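Local structure of DNA sulfur modification protein DndE (Escherichia coli, 4LRV) at residues A8-E14 and K53-L59; Q16-L20 and I102-R106; F36-V40 and A73-L78; F44-P48 and L81-L85. The protein takes part in DNA phosphorothioation, the sulfur modification of the DNA backbone, and probably does so by binding DNA. All blocks are in the same frame, centred on the assembly; numbering follows the deposited sequence.

Interaction 1 (A8-E14 and K53-L59)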
loop_
_atom_site.group_PDB
_atom_site.type_symbol
_atom_site.label_atom_id
_atom_site.label_comp_id
_atom_site.label_asym_id
_atom_site.label_seq_id
_atom_site.Cartn_x
_atom_site.Cartn_y
_atom_site.Cartn_z
ATOM N N ALA A 8 -6.593 24.111 -5.981
ATOM C CA ALA A 8 -7.703 23.760 -5.107
ATOM C C ALA A 8 -8.907 23.267 -5.919
ATOM O O ALA A 8 -9.056 23.614 -7.087
ATOM C CB ALA A 8 -8.097 24.960 -4.247
ATOM N N LEU A 9 -9.746 22.444 -5.294
ATOM C CA LEU A 9 -11.037 22.071 -5.860
ATOM C C LEU A 9 -12.127 23.009 -5.335
ATOM O O LEU A 9 -11.845 23.945 -4.596
ATOM C CB LEU A 9 -11.365 20.615 -5.513
ATOM C CG LEU A 9 -10.476 19.620 -6.255
ATOM C CD1 LEU A 9 -10.697 18.207 -5.773
ATOM C CD2 LEU A 9 -10.722 19.709 -7.751
ATOM N N SER A 10 -13.373 22.773 -5.720
ATOM C CA SER A 10 -14.456 23.568 -5.152
ATOM C C SER A 10 -14.859 22.974 -3.817
ATOM O O SER A 10 -14.481 21.840 -3.482
ATOM C CB SER A 10 -15.650 23.660 -6.098
ATOM O OG SER A 10 -16.208 22.388 -6.362
ATOM N N ARG A 11 -15.608 23.753 -3.046
ATOM C CA ARG A 11 -16.132 23.287 -1.782
ATOM C C ARG A 11 -17.079 22.120 -2.047
ATOM O O ARG A 11 -16.951 21.051 -1.430
ATOM C CB ARG A 11 -16.839 24.432 -1.050
ATOM C CG ARG A 11 -17.548 24.028 0.232
ATOM C CD ARG A 11 -16.571 23.730 1.352
ATOM N NE ARG A 11 -17.286 23.405 2.578
ATOM C CZ ARG A 11 -17.296 22.211 3.164
ATOM N NH1 ARG A 11 -16.598 21.195 2.653
ATOM N NH2 ARG A 11 -18.004 22.036 4.284
ATOM N N GLN A 12 -17.997 22.317 -2.992
ATOM C CA GLN A 12 -18.951 21.284 -3.381
ATOM C C GLN A 12 -18.225 19.953 -3.595
ATOM O O GLN A 12 -18.609 18.932 -3.007
ATOM C CB GLN A 12 -19.712 21.708 -4.645
ATOM C CG GLN A 12 -20.732 20.690 -5.154
ATOM C CD GLN A 12 -21.473 21.165 -6.409
ATOM O OE1 GLN A 12 -20.992 21.002 -7.532
ATOM N NE2 GLN A 12 -22.657 21.749 -6.217
ATOM N N THR A 13 -17.167 19.977 -4.411
ATOM C CA THR A 13 -16.382 18.776 -4.716
ATOM C C THR A 13 -15.667 18.169 -3.504
ATOM O O THR A 13 -15.729 16.961 -3.305
ATOM C CB THR A 13 -15.345 19.054 -5.816
ATOM O OG1 THR A 13 -16.029 19.317 -7.042
ATOM C CG2 THR A 13 -14.386 17.853 -6.005
ATOM N N GLU A 14 -14.980 19.003 -2.717
ATOM C CA GLU A 14 -14.243 18.523 -1.550
ATOM C C GLU A 14 -15.164 17.727 -0.639
ATOM O O GLU A 14 -14.812 16.637 -0.182
ATOM C CB GLU A 14 -13.606 19.673 -0.766
ATOM C CG GLU A 14 -12.124 19.885 -1.070
ATOM C CD GLU A 14 -11.427 20.828 -0.075
ATOM O OE1 GLU A 14 -12.123 21.439 0.775
ATOM O OE2 GLU A 14 -10.172 20.942 -0.140
ATOM N N LYS A 53 -18.239 28.596 -11.727
ATOM C CA LYS A 53 -17.899 27.701 -10.624
ATOM C C LYS A 53 -16.674 28.172 -9.845
ATOM O O LYS A 53 -15.550 28.111 -10.338
ATOM C CB LYS A 53 -17.699 26.268 -11.132
ATOM C CG LYS A 53 -17.730 25.215 -10.034
ATOM C CD LYS A 53 -19.007 25.307 -9.187
ATOM C CE LYS A 53 -18.846 24.612 -7.826
ATOM N NZ LYS A 53 -18.571 23.130 -7.952
ATOM N N LYS A 54 -16.887 28.642 -8.623
ATOM C CA LYS A 54 -15.778 29.156 -7.823
ATOM C C LYS A 54 -15.021 28.021 -7.122
ATOM O O LYS A 54 -15.640 27.169 -6.486
ATOM C CB LYS A 54 -16.275 30.212 -6.827
ATOM C CG LYS A 54 -16.197 31.662 -7.358
ATOM C CD LYS A 54 -17.046 31.897 -8.627
ATOM C CE LYS A 54 -16.446 32.992 -9.514
ATOM N NZ LYS A 54 -16.840 32.846 -10.954
ATOM N N LEU A 55 -13.693 28.003 -7.256
ATOM C CA LEU A 55 -12.887 26.956 -6.634
ATOM C C LEU A 55 -12.533 27.326 -5.195
ATOM O O LEU A 55 -11.405 27.731 -4.890
ATOM C CB LEU A 55 -11.650 26.594 -7.475
ATOM C CG LEU A 55 -11.935 26.061 -8.891
ATOM C CD1 LEU A 55 -10.664 25.717 -9.659
ATOM C CD2 LEU A 55 -12.841 24.854 -8.841
ATOM N N ASP A 56 -13.523 27.153 -4.320
ATOM C CA ASP A 56 -13.465 27.624 -2.934
ATOM C C ASP A 56 -13.249 26.487 -1.934
ATOM O O ASP A 56 -13.730 26.528 -0.798
ATOM C CB ASP A 56 -14.729 28.429 -2.581
ATOM C CG ASP A 56 -16.032 27.653 -2.846
ATOM O OD1 ASP A 56 -16.001 26.581 -3.511
ATOM O OD2 ASP A 56 -17.098 28.136 -2.379
ATOM N N GLY A 57 -12.514 25.472 -2.363
ATOM C CA GLY A 57 -12.122 24.396 -1.467
ATOM C C GLY A 57 -11.237 24.914 -0.354
ATOM O O GLY A 57 -10.607 25.962 -0.469
ATOM N N THR A 58 -11.211 24.160 0.730
ATOM C CA THR A 58 -10.446 24.489 1.912
ATOM C C THR A 58 -8.936 24.494 1.665
ATOM O O THR A 58 -8.223 25.346 2.189
ATOM C CB THR A 58 -10.776 23.472 3.012
ATOM O OG1 THR A 58 -12.196 23.406 3.165
ATOM C CG2 THR A 58 -10.140 23.856 4.332
ATOM N N LEU A 59 -8.456 23.545 0.865
ATOM C CA LEU A 59 -7.023 23.268 0.772
ATOM C C LEU A 59 -6.425 23.548 -0.593
ATOM O O LEU A 59 -6.961 23.099 -1.600
ATOM C CB LEU A 59 -6.759 21.800 1.137
ATOM C CG LEU A 59 -6.395 21.471 2.585
ATOM C CD1 LEU A 59 -7.091 22.404 3.576
ATOM C CD2 LEU A 59 -6.699 20.001 2.901
HETATM O O HOH W 1 -18.116 24.897 -4.040
#
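The N-terminal start of helix 11-23 is the element at the centre of this contact, with Ser10 as its N-cap. Ser10 OG caps the helix by accepting from Thr13 N at 3.2 Å. This OG lies between the backbone N and the carbonyl carbon (chi1 62°), which turns it back over the first turn. Ser10 OG also takes a hydrogen bond from Lys53 NZ at 2.9 Å. The lysine chain bends at chi2 and chi4 to get there. Its NZ also reaches Gln12 OE1, coming from above the amide carbonyl plane.

The loop 53-59 supplies a second acceptor to the helix start. Arg11 N gives a nearly straight bond to Asp56 OD1 (2.9 Å, 166°), meeting the carboxylate from above its plane. A water bridges the same OD1 to Gln12 N. An aspartate facing the first backbone N-H groups would probably be stabilised by the helix dipole. Between these sites, Gly57 N bonds to Leu9 O at 2.8 Å, backbone to backbone.

Leu55 sets CD1 near Ala8 O and CD2 near Ser10 N, and its side chain also touches Ala95 of helix 87-103. Tyr23 of a second subunit packs on Arg11 and Thr58. One turn into the helix, Glu14 spreads its carboxylate over the loop: OE1 accepts from Thr58 N at 2.9 Å, and OE2 accepts from Leu59 N at 3.3 Å on its syn side.

Interaction 2 (Q16-L20 and I102-R106); sequences QLKKL and IAALR
Gln16 runs past Ile102 and brings its amide to Arg106, joining helix 11-23 to the end of helix 87-103 and the residues just after it. Gln16 CB sits 4.1 Å from Ile102 CG1. The chain is extended beyond CG, and the two side chains slide past each other in opposite directions. The Gln16 and Arg106 side chains cross at about a right angle. The amide meets the guanidinium at its edge, with the two planes 32° apart. The Arg106 chain bends at chi3 on its way there. Ala103 CA lies over one guanidinium face, offset toward the rim.

The rest of the contact is aliphatic. Ile102 sends CG1 anti to its own N (chi1 -157°), and CD1 at the end of that branch touches two leucines. Ile102 CD1 is 3.8 Å from Leu17 CD2 and 3.7 Å from Leu20 CD2. Leu105 adds a looser touch, with its CD1 4.1 Å from Leu20 CD1.

Ala31 and Ala35 of helix 28-40 border the same apolar layer. Leu61 of a third subunit packs on Leu20, so the layer continues to a subunit boundary. The chemistry is thus split in two. Buried leucine and isoleucine methyls join the helices by van der Waals contact, while at the more exposed edge a neutral amide lies beside a cationic guanidinium, whose charge probably remains accessible to solvent.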
loop_
_atom_site.group_PDB
_atom_site.type_symbol
_atom_site.label_atom_id
_atom_site.label_comp_id
_atom_site.label_asym_id
_atom_site.label_seq_id
_atom_site.Cartn_x
_atom_site.Cartn_y
_atom_site.Cartn_z
ATOM N N GLN A 16 -17.927 16.114 -1.353
ATOM C CA GLN A 16 -18.240 14.798 -1.922
ATOM C C GLN A 16 -17.055 13.841 -1.847
ATOM O O GLN A 16 -17.236 12.646 -1.649
ATOM C CB GLN A 16 -18.705 14.916 -3.363
ATOM C CG GLN A 16 -19.992 15.694 -3.566
ATOM C CD GLN A 16 -20.296 15.855 -5.032
ATOM O OE1 GLN A 16 -19.960 16.878 -5.644
ATOM N NE2 GLN A 16 -20.896 14.827 -5.623
ATOM N N LEU A 17 -15.844 14.356 -1.991
ATOM C CA LEU A 17 -14.656 13.524 -1.795
ATOM C C LEU A 17 -14.599 12.974 -0.372
ATOM O O LEU A 17 -14.288 11.798 -0.174
ATOM C CB LEU A 17 -13.373 14.286 -2.143
ATOM C CG LEU A 17 -13.252 14.718 -3.608
ATOM C CD1 LEU A 17 -12.118 15.715 -3.777
ATOM C CD2 LEU A 17 -13.043 13.525 -4.516
ATOM N N LYS A 18 -14.934 13.820 0.604
ATOM C CA LYS A 18 -14.940 13.456 2.016
ATOM C C LYS A 18 -15.911 12.310 2.322
ATOM O O LYS A 18 -15.615 11.446 3.146
ATOM C CB LYS A 18 -15.294 14.678 2.876
ATOM C CG LYS A 18 -15.547 14.345 4.354
ATOM C CD LYS A 18 -16.352 15.406 5.079
ATOM C CE LYS A 18 -16.899 14.851 6.392
ATOM N NZ LYS A 18 -17.734 15.849 7.133
ATOM N N LYS A 19 -17.069 12.320 1.661
ATOM C CA LYS A 19 -18.132 11.352 1.927
ATOM C C LYS A 19 -17.790 10.012 1.332
ATOM O O LYS A 19 -18.061 8.987 1.933
ATOM C CB LYS A 19 -19.471 11.831 1.377
ATOM C CG LYS A 19 -20.029 13.014 2.123
ATOM C CD LYS A 19 -21.256 13.565 1.429
ATOM C CE LYS A 19 -21.547 14.965 1.911
ATOM N NZ LYS A 19 -22.986 15.136 2.215
ATOM N N LEU A 20 -17.195 10.032 0.145
ATOM C CA LEU A 20 -16.693 8.817 -0.475
ATOM C C LEU A 20 -15.668 8.165 0.446
ATOM O O LEU A 20 -15.690 6.960 0.645
ATOM C CB LEU A 20 -16.062 9.123 -1.833
ATOM C CG LEU A 20 -15.428 7.926 -2.547
ATOM C CD1 LEU A 20 -16.508 6.914 -2.914
ATOM C CD2 LEU A 20 -14.634 8.366 -3.772
ATOM N N ILE A 102 -16.905 12.614 -9.756
ATOM C CA ILE A 102 -17.424 12.305 -8.413
ATOM C C ILE A 102 -18.947 12.467 -8.250
ATOM O O ILE A 102 -19.552 11.755 -7.457
ATOM C CB ILE A 102 -16.674 13.091 -7.295
ATOM C CG1 ILE A 102 -16.805 12.379 -5.948
ATOM C CG2 ILE A 102 -17.148 14.538 -7.195
ATOM C CD1 ILE A 102 -15.819 11.234 -5.766
ATOM N N ALA A 103 -19.565 13.386 -8.995
ATOM C CA ALA A 103 -21.027 13.510 -8.999
ATOM C C ALA A 103 -21.687 12.217 -9.478
ATOM O O ALA A 103 -22.806 11.882 -9.086
ATOM C CB ALA A 103 -21.458 14.667 -9.875
ATOM N N ALA A 104 -20.968 11.488 -10.325
ATOM C CA ALA A 104 -21.461 10.256 -10.919
ATOM C C ALA A 104 -21.666 9.132 -9.892
ATOM O O ALA A 104 -21.778 7.962 -10.265
ATOM C CB ALA A 104 -20.512 9.809 -12.034
ATOM N N LEU A 105 -21.716 9.490 -8.607
ATOM C CA LEU A 105 -21.867 8.508 -7.532
ATOM C C LEU A 105 -23.030 8.873 -6.604
ATOM O O LEU A 105 -22.935 8.736 -5.380
ATOM C CB LEU A 105 -20.562 8.366 -6.736
ATOM C CG LEU A 105 -19.225 8.120 -7.464
ATOM C CD1 LEU A 105 -18.050 8.258 -6.499
ATOM C CD2 LEU A 105 -19.155 6.768 -8.172
ATOM N N ARG A 106 -24.120 9.352 -7.196
ATOM C CA ARG A 106 -25.348 9.634 -6.449
ATOM C C ARG A 106 -26.557 8.988 -7.138
ATOM O O ARG A 106 -26.488 8.654 -8.322
ATOM C CB ARG A 106 -25.573 11.150 -6.292
ATOM C CG ARG A 106 -24.350 11.969 -5.835
ATOM C CD ARG A 106 -24.779 13.360 -5.366
ATOM N NE ARG A 106 -23.839 14.434 -5.704
ATOM C CZ ARG A 106 -23.971 15.270 -6.740
ATOM N NH1 ARG A 106 -23.070 16.226 -6.953
ATOM N NH2 ARG A 106 -25.007 15.161 -7.567
#

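Interaction 3 (F36-V40 and A73-L78); sequences FFRSV and ATELVL
Helix segments 36-40 and 73-78 run in nearly the same direction, 29° apart, with their axes 11.9 Å from each other at closest approach. That spacing is filled by side chains, and no hydrogen bond crosses it.

Phe36 carries one half of the contact. Its CG is anti to the backbone N (chi1 -176°), and the ring reaches across to helix 71-81. Thr74 CG2 lies over one ring face, 4.2 Å from the centroid of the Phe36 ring, in a CH-pi contact. Leu78 also meets the end of this ring, with its CG 3.8 Å from Phe36 CZ.

Phe37 carries the other half. Its ring comes in beside Thr74 and has Val77 CG2 at its edge, 4.2 Å from Phe37 CE1. Phe37 CZ also lies 3.7 Å from Thr74 OG1. That hydroxyl is hydrogen-bonded to Thr70 O, just before the start of helix 71-81. Thr74 therefore divides its branches: the methyl lies on Phe36, and the oxygen is near Phe37. One turn further on, Val40 and Val77 meet tip to tip through their CG1 methyls at 3.7 Å. The two phenylalanines also touch each other, with Phe36 CD2 over one face of the Phe37 ring, toward its rim.

The contact is wholly buried. Helix 87-103 packs on it through Trp94, His97 and Val98, all of which touch Phe36. A fourth subunit packs on it as well: its Gln72 lies on Phe37 and its Leu76 on Val40, so these two roughly parallel helices also belong to a subunit interface.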
loop_
_atom_site.group_PDB
_atom_site.type_symbol
_atom_site.label_atom_id
_atom_site.label_comp_id
_atom_site.label_asym_id
_atom_site.label_seq_id
_atom_site.Cartn_x
_atom_site.Cartn_y
_atom_site.Cartn_z
ATOM N N PHE A 36 -11.482 12.210 -11.922
ATOM C CA PHE A 36 -10.973 12.790 -13.165
ATOM C C PHE A 36 -11.046 11.810 -14.338
ATOM O O PHE A 36 -11.588 12.143 -15.394
ATOM C CB PHE A 36 -9.534 13.311 -12.999
ATOM C CG PHE A 36 -8.994 14.006 -14.225
ATOM C CD1 PHE A 36 -9.381 15.299 -14.534
ATOM C CD2 PHE A 36 -8.101 13.359 -15.076
ATOM C CE1 PHE A 36 -8.896 15.941 -15.667
ATOM C CE2 PHE A 36 -7.604 13.997 -16.219
ATOM C CZ PHE A 36 -8.009 15.291 -16.510
ATOM N N PHE A 37 -10.502 10.607 -14.154
ATOM C CA PHE A 37 -10.446 9.641 -15.260
ATOM C C PHE A 37 -11.786 9.000 -15.622
ATOM O O PHE A 37 -11.984 8.619 -16.769
ATOM C CB PHE A 37 -9.356 8.586 -15.056
ATOM C CG PHE A 37 -7.965 9.127 -15.208
ATOM C CD1 PHE A 37 -7.563 9.717 -16.400
ATOM C CD2 PHE A 37 -7.065 9.067 -14.154
ATOM C CE1 PHE A 37 -6.293 10.243 -16.545
ATOM C CE2 PHE A 37 -5.784 9.585 -14.284
ATOM C CZ PHE A 37 -5.393 10.175 -15.488
ATOM N N ARG A 38 -12.711 8.889 -14.673
ATOM C CA ARG A 38 -13.997 8.327 -15.033
ATOM C C ARG A 38 -14.814 9.396 -15.757
ATOM O O ARG A 38 -15.652 9.105 -16.599
ATOM C CB ARG A 38 -14.721 7.693 -13.826
ATOM C CG ARG A 38 -15.720 8.567 -13.088
ATOM C CD ARG A 38 -16.681 7.712 -12.254
ATOM N NE ARG A 38 -15.990 6.901 -11.249
ATOM C CZ ARG A 38 -15.839 7.240 -9.965
ATOM N NH1 ARG A 38 -16.326 8.387 -9.500
ATOM N NH2 ARG A 38 -15.188 6.426 -9.134
ATOM N N SER A 39 -14.523 10.646 -15.449
ATOM C CA SER A 39 -15.151 11.756 -16.127
ATOM C C SER A 39 -14.625 11.887 -17.560
ATOM O O SER A 39 -15.380 12.002 -18.527
ATOM C CB SER A 39 -14.870 13.024 -15.349
ATOM O OG SER A 39 -15.526 14.107 -15.939
ATOM N N VAL A 40 -13.312 11.850 -17.681
ATOM C CA VAL A 40 -12.632 12.102 -18.941
ATOM C C VAL A 40 -12.827 10.990 -19.997
ATOM O O VAL A 40 -12.731 11.254 -21.193
ATOM C CB VAL A 40 -11.163 12.445 -18.636
ATOM C CG1 VAL A 40 -10.176 11.622 -19.429
ATOM C CG2 VAL A 40 -10.940 13.949 -18.723
ATOM N N ALA A 73 0.369 11.535 -17.017
ATOM C CA ALA A 73 -0.830 11.101 -17.707
ATOM C C ALA A 73 -1.904 12.184 -17.665
ATOM O O ALA A 73 -2.425 12.583 -18.704
ATOM C CB ALA A 73 -1.357 9.812 -17.092
ATOM N N THR A 74 -2.227 12.655 -16.459
ATOM C CA THR A 74 -3.208 13.717 -16.285
ATOM C C THR A 74 -2.872 14.926 -17.163
ATOM O O THR A 74 -3.700 15.348 -17.975
ATOM C CB THR A 74 -3.339 14.166 -14.799
ATOM O OG1 THR A 74 -3.656 13.038 -13.977
ATOM C CG2 THR A 74 -4.432 15.218 -14.654
ATOM N N GLU A 75 -1.662 15.462 -17.009
ATOM C CA GLU A 75 -1.256 16.634 -17.786
ATOM C C GLU A 75 -1.315 16.396 -19.296
ATOM O O GLU A 75 -1.535 17.335 -20.052
ATOM C CB GLU A 75 0.132 17.156 -17.369
ATOM C CG GLU A 75 0.228 17.569 -15.896
ATOM C CD GLU A 75 1.114 18.795 -15.666
ATOM O OE1 GLU A 75 2.310 18.629 -15.329
ATOM O OE2 GLU A 75 0.610 19.933 -15.821
ATOM N N LEU A 76 -1.142 15.150 -19.736
ATOM C CA LEU A 76 -1.169 14.841 -21.171
ATOM C C LEU A 76 -2.606 14.784 -21.673
ATOM O O LEU A 76 -2.925 15.264 -22.760
ATOM C CB LEU A 76 -0.425 13.537 -21.476
ATOM C CG LEU A 76 0.002 13.172 -22.915
ATOM C CD1 LEU A 76 -0.931 12.191 -23.552
ATOM C CD2 LEU A 76 0.229 14.371 -23.823
ATOM N N VAL A 77 -3.481 14.209 -20.864
ATOM C CA VAL A 77 -4.899 14.217 -21.175
ATOM C C VAL A 77 -5.432 15.656 -21.266
ATOM O O VAL A 77 -6.094 16.021 -22.239
ATOM C CB VAL A 77 -5.696 13.409 -20.151
ATOM C CG1 VAL A 77 -7.188 13.596 -20.381
ATOM C CG2 VAL A 77 -5.319 11.945 -20.246
ATOM N N LEU A 78 -5.118 16.470 -20.264
ATOM C CA LEU A 78 -5.556 17.866 -20.252
ATOM C C LEU A 78 -5.034 18.654 -21.457
ATOM O O LEU A 78 -5.730 19.511 -22.008
ATOM C CB LEU A 78 -5.148 18.554 -18.941
ATOM C CG LEU A 78 -6.087 18.292 -17.771
ATOM C CD1 LEU A 78 -5.453 18.773 -16.472
ATOM C CD2 LEU A 78 -7.455 18.956 -17.997
#

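Interaction 4 (F44-P48 and L81-L85); sequences FRYSP and LYPQL
Leu81 reaches the Arg45 side chain with its CD2 methyl, which is 3.4 Å from Arg45 NE. The two side chains cross at about a right angle, and Leu81 CD1 lies over one face of the guanidinium. The arginine chain bends at chi2 (-65°), and Arg45 NH1 turns back to give a hydrogen bond to Phe44 O at 2.7 Å, with that oxygen close to the guanidinium plane. NH1 also bonds to Ser42 O, just before this segment.

Tyr82 follows, the first residue to leave helical geometry after helix 71-81. Its ring extends to the backbone of 44-48. Tyr82 OH accepts a hydrogen bond from Tyr46 N at 2.8 Å, although the exact place of that oxygen is less sure. Tyr46 O lies at the ring edge, 3.4 Å from Tyr82 CE1. Tyr82 CE1 is also 3.8 Å from Tyr46 CB and lies near the plane of the Tyr46 ring, at its edge.

A type I beta turn then carries the chain through Pro83 and Gln84 to Leu85. This returns Leu85 to the contact, where its CD1 is 4.0 Å from Tyr46 CD1. Its other methyl, CD2, lies more loosely against Pro48 CG. The far end of Tyr46 is fixed elsewhere, by a hydrogen bond between its OH and Asp51, and its ring packs on Lys92, Ala93 and Ala96 of helix 87-103.

Together these contacts join two loops of a helical fold: the connection after helix 28-40 and the beta turn that links helix 71-81 to helix 87-103.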
loop_
_atom_site.group_PDB
_atom_site.type_symbol
_atom_site.label_atom_id
_atom_site.label_comp_id
_atom_site.label_asym_id
_atom_site.label_seq_id
_atom_site.Cartn_x
_atom_site.Cartn_y
_atom_site.Cartn_z
ATOM N N PHE A 44 -18.723 14.146 -20.801
ATOM C CA PHE A 44 -18.523 15.446 -20.208
ATOM C C PHE A 44 -17.262 16.115 -20.765
ATOM O O PHE A 44 -16.253 15.459 -20.985
ATOM C CB PHE A 44 -18.460 15.355 -18.683
ATOM C CG PHE A 44 -18.207 16.671 -18.023
ATOM C CD1 PHE A 44 -19.263 17.497 -17.675
ATOM C CD2 PHE A 44 -16.904 17.102 -17.783
ATOM C CE1 PHE A 44 -19.032 18.726 -17.075
ATOM C CE2 PHE A 44 -16.662 18.327 -17.195
ATOM C CZ PHE A 44 -17.731 19.143 -16.839
ATOM N N ARG A 45 -17.358 17.419 -21.014
ATOM C CA ARG A 45 -16.231 18.233 -21.434
ATOM C C ARG A 45 -16.388 19.629 -20.860
ATOM O O ARG A 45 -17.466 20.235 -20.931
ATOM C CB ARG A 45 -16.133 18.328 -22.957
ATOM C CG ARG A 45 -15.644 17.079 -23.685
ATOM C CD ARG A 45 -14.206 16.738 -23.338
ATOM N NE ARG A 45 -13.743 15.564 -24.072
ATOM C CZ ARG A 45 -13.973 14.299 -23.718
ATOM N NH1 ARG A 45 -14.680 14.016 -22.630
ATOM N NH2 ARG A 45 -13.504 13.307 -24.464
ATOM N N TYR A 46 -15.309 20.137 -20.287
ATOM C CA TYR A 46 -15.274 21.512 -19.850
ATOM C C TYR A 46 -15.339 22.460 -21.052
ATOM O O TYR A 46 -14.823 22.159 -22.125
ATOM C CB TYR A 46 -14.012 21.782 -19.028
ATOM C CG TYR A 46 -13.851 23.231 -18.633
ATOM C CD1 TYR A 46 -13.141 24.115 -19.442
ATOM C CD2 TYR A 46 -14.427 23.722 -17.465
ATOM C CE1 TYR A 46 -12.993 25.445 -19.090
ATOM C CE2 TYR A 46 -14.289 25.061 -17.105
ATOM C CZ TYR A 46 -13.566 25.913 -17.918
ATOM O OH TYR A 46 -13.417 27.241 -17.578
ATOM N N SER A 47 -15.964 23.611 -20.850
ATOM C CA SER A 47 -15.933 24.676 -21.831
ATOM C C SER A 47 -15.993 26.012 -21.080
ATOM O O SER A 47 -16.840 26.191 -20.212
ATOM C CB SER A 47 -17.088 24.528 -22.822
ATOM O OG SER A 47 -16.856 25.307 -23.976
ATOM N N PRO A 48 -15.100 26.957 -21.424
ATOM C CA PRO A 48 -14.918 28.136 -20.573
ATOM C C PRO A 48 -16.101 29.093 -20.593
ATOM O O PRO A 48 -16.332 29.809 -19.618
ATOM C CB PRO A 48 -13.666 28.804 -21.156
ATOM C CG PRO A 48 -13.670 28.408 -22.598
ATOM C CD PRO A 48 -14.323 27.046 -22.677
ATOM N N LEU A 81 -7.112 17.362 -24.548
ATOM C CA LEU A 81 -8.521 17.739 -24.509
ATOM C C LEU A 81 -8.696 19.236 -24.559
ATOM O O LEU A 81 -9.721 19.701 -25.045
ATOM C CB LEU A 81 -9.232 17.191 -23.270
ATOM C CG LEU A 81 -9.409 15.683 -23.088
ATOM C CD1 LEU A 81 -9.928 15.419 -21.692
ATOM C CD2 LEU A 81 -10.352 15.121 -24.117
ATOM N N TYR A 82 -7.695 19.980 -24.079
ATOM C CA TYR A 82 -7.806 21.434 -23.902
ATOM C C TYR A 82 -6.619 22.259 -24.459
ATOM O O TYR A 82 -6.033 23.091 -23.758
ATOM C CB TYR A 82 -8.098 21.745 -22.423
ATOM C CG TYR A 82 -9.340 21.028 -21.946
ATOM C CD1 TYR A 82 -10.604 21.460 -22.342
ATOM C CD2 TYR A 82 -9.255 19.888 -21.155
ATOM C CE1 TYR A 82 -11.751 20.794 -21.939
ATOM C CE2 TYR A 82 -10.398 19.203 -20.760
ATOM C CZ TYR A 82 -11.639 19.669 -21.151
ATOM O OH TYR A 82 -12.784 19.016 -20.773
ATOM N N PRO A 83 -6.298 22.064 -25.750
ATOM C CA PRO A 83 -5.075 22.634 -26.345
ATOM C C PRO A 83 -4.996 24.158 -26.279
ATOM O O PRO A 83 -3.892 24.725 -26.134
ATOM C CB PRO A 83 -5.124 22.155 -27.808
ATOM C CG PRO A 83 -6.553 21.771 -28.069
ATOM C CD PRO A 83 -7.107 21.316 -26.734
ATOM N N GLN A 84 -6.153 24.811 -26.362
ATOM C CA GLN A 84 -6.208 26.275 -26.424
ATOM C C GLN A 84 -6.333 26.976 -25.070
ATOM O O GLN A 84 -6.280 28.202 -25.011
ATOM C CB GLN A 84 -7.334 26.745 -27.372
ATOM C CG GLN A 84 -7.077 26.479 -28.854
ATOM C CD GLN A 84 -5.807 27.151 -29.371
ATOM O OE1 GLN A 84 -4.890 26.483 -29.841
ATOM N NE2 GLN A 84 -5.755 28.475 -29.288
ATOM N N LEU A 85 -6.487 26.217 -23.990
ATOM C CA LEU A 85 -6.721 26.823 -22.674
ATOM C C LEU A 85 -5.425 27.280 -22.001
ATOM O O LEU A 85 -4.375 26.647 -22.154
ATOM C CB LEU A 85 -7.497 25.867 -21.759
ATOM C CG LEU A 85 -8.902 25.433 -22.202
ATOM C CD1 LEU A 85 -9.591 24.568 -21.140
ATOM C CD2 LEU A 85 -9.741 26.642 -22.500
#

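In the fold
Helix 11-23 starts the series. Its first turn closes a loop onto 53-59 in interaction 1, and its middle meets the C-terminal end of helix 87-103 in interaction 2, the longest loop. These two cross along the chain and touch through Leu9 and Leu17. Helix 28-40 then pairs with helix 71-81 in interaction 3. The loop after helix 28-40 reaches the turn after helix 71-81 in interaction 4. Interactions 3 and 4 cross each other, and Val40 touches Leu81 between them. Both are nested within the loop of interaction 2, and both cross interaction 1. Arg38 also links interaction 3 to Leu105 of interaction 2.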